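Local structure of cytochrome C (5LO9) at residues A265-F268 with T273-R276. The protein is a fused TsdBA thiosulfate dehydrogenase that binds four c-type hemes, probably oxidising thiosulfate to tetrathionate and passing the electrons along its hemes. Numbering follows the deposited sequence.
Sequences ARLF and TDPR
Arg266 and Asp274 are joined by a salt bridge through Asp274 OD1, while OD2 serves the loop. Arg266 NE donates to Asp274 OD1 at 3.0 Å, with an N-H...O angle of 154°. The oxygen lies at the edge of the guanidinium, near its plane, and accepts on its anti lone pair, the one pointing away from OD2. The two planes stand 47° apart, and NE alone bonds across; this is a single-bond salt bridge, not a two-pronged one. The arginine chain bends at chi2 and chi3, which brings NE round to the aspartate. The other oxygen, Asp274 OD2, accepts from the backbone N of Arg276 at 3.0 Å, also on the anti side but tilted out of the carboxylate plane. This closes an Asx turn across Pro275. With CG anti to the backbone N (chi1 -172°), Asp274 extends its carboxylate to the helix while still holding its own loop. The two bonds together should restrain its rotation, and the nearby arginine probably favours the charged form.

Leu267 packs against the same carboxylate. Its CD2 methyl sits 3.4 Å from Asp274 OD2 and 3.8 Å from Asp274 CB. That places a nonpolar branch beside the buried acid. The same methyl lies 4.5 Å from Arg276 CB, whose side chain then leads away.

The contact ties the last turn or so of helix 256-269 to the loop that follows it. Leu267 O also accepts a hydrogen bond from Thr271 OG1 at the bend between them. Phe268 touches a heme c and packs on Cys287 and His291, which bind a heme c covalently and through its iron, respectively. Side chains of helix 351-363 touch the contact: Val352 meets Leu267 and Arg276, and Tyr359 meets Ala265.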
loop_
_atom_site.group_PDB
_atom_site.type_symbol
_atom_site.label_atom_id
_atom_site.label_comp_id
_atom_site.label_asym_id
_atom_site.label_seq_id
_atom_site.Cartn_x
_atom_site.Cartn_y
_atom_site.Cartn_z
ATOM N N ALA A 265 -11.639 3.273 -10.382
ATOM C CA ALA A 265 -11.605 3.054 -11.819
ATOM C C ALA A 265 -12.207 4.223 -12.568
ATOM O O ALA A 265 -11.755 4.552 -13.669
ATOM C CB ALA A 265 -12.357 1.795 -12.209
ATOM N N ARG A 266 -13.208 4.878 -12.001
ATOM C CA ARG A 266 -13.770 6.002 -12.739
ATOM C C ARG A 266 -12.941 7.276 -12.570
ATOM O O ARG A 266 -12.828 8.062 -13.518
ATOM C CB ARG A 266 -15.246 6.167 -12.329
ATOM C CG ARG A 266 -15.722 7.477 -11.782
ATOM C CD ARG A 266 -17.209 7.736 -12.149
ATOM N NE ARG A 266 -17.288 9.044 -12.811
ATOM C CZ ARG A 266 -17.873 9.288 -13.981
ATOM N NH1 ARG A 266 -18.465 8.291 -14.634
ATOM N NH2 ARG A 266 -17.855 10.538 -14.497
ATOM N N LEU A 267 -12.279 7.467 -11.432
ATOM C CA LEU A 267 -11.377 8.597 -11.319
ATOM C C LEU A 267 -10.176 8.430 -12.235
ATOM O O LEU A 267 -9.627 9.413 -12.732
ATOM C CB LEU A 267 -10.903 8.732 -9.896
ATOM C CG LEU A 267 -11.907 9.042 -8.798
ATOM C CD1 LEU A 267 -11.153 9.226 -7.468
ATOM C CD2 LEU A 267 -12.665 10.276 -9.147
ATOM N N PHE A 268 -9.730 7.190 -12.419
ATOM C CA PHE A 268 -8.617 6.919 -13.316
ATOM C C PHE A 268 -8.962 7.298 -14.755
ATOM O O PHE A 268 -8.129 7.855 -15.486
ATOM C CB PHE A 268 -8.261 5.434 -13.220
ATOM C CG PHE A 268 -6.859 5.102 -13.636
ATOM C CD1 PHE A 268 -5.836 5.114 -12.709
ATOM C CD2 PHE A 268 -6.576 4.749 -14.946
ATOM C CE1 PHE A 268 -4.530 4.783 -13.069
ATOM C CE2 PHE A 268 -5.286 4.413 -15.314
ATOM C CZ PHE A 268 -4.250 4.436 -14.362
ATOM N N THR A 273 -12.980 15.296 -15.177
ATOM C CA THR A 273 -14.385 15.667 -15.151
ATOM C C THR A 273 -15.139 15.232 -13.905
ATOM O O THR A 273 -16.206 15.795 -13.623
ATOM C CB THR A 273 -15.112 15.073 -16.356
ATOM O OG1 THR A 273 -15.137 13.648 -16.217
ATOM C CG2 THR A 273 -14.392 15.439 -17.594
ATOM N N ASP A 274 -14.665 14.226 -13.192
ATOM C CA ASP A 274 -15.359 13.784 -11.998
ATOM C C ASP A 274 -15.300 14.863 -10.910
ATOM O O ASP A 274 -14.222 15.430 -10.644
ATOM C CB ASP A 274 -14.752 12.484 -11.489
ATOM C CG ASP A 274 -15.564 11.876 -10.368
ATOM O OD1 ASP A 274 -16.415 11.003 -10.660
ATOM O OD2 ASP A 274 -15.349 12.280 -9.200
ATOM N N PRO A 275 -16.425 15.143 -10.231
ATOM C CA PRO A 275 -16.444 16.248 -9.246
ATOM C C PRO A 275 -15.441 16.100 -8.119
ATOM O O PRO A 275 -14.991 17.115 -7.582
ATOM C CB PRO A 275 -17.879 16.214 -8.709
ATOM C CG PRO A 275 -18.656 15.542 -9.783
ATOM C CD PRO A 275 -17.742 14.518 -10.359
ATOM N N ARG A 276 -15.045 14.881 -7.767
ATOM C CA ARG A 276 -14.053 14.707 -6.713
ATOM C C ARG A 276 -12.619 15.006 -7.157
ATOM O O ARG A 276 -11.862 15.612 -6.401
ATOM C CB ARG A 276 -14.134 13.300 -6.165
ATOM C CG ARG A 276 -15.455 13.040 -5.445
ATOM C CD ARG A 276 -15.301 11.940 -4.466
ATOM N NE ARG A 276 -16.286 11.988 -3.404
ATOM C CZ ARG A 276 -17.483 11.419 -3.484
ATOM N NH1 ARG A 276 -17.867 10.758 -4.601
ATOM N NH2 ARG A 276 -18.294 11.524 -2.434
#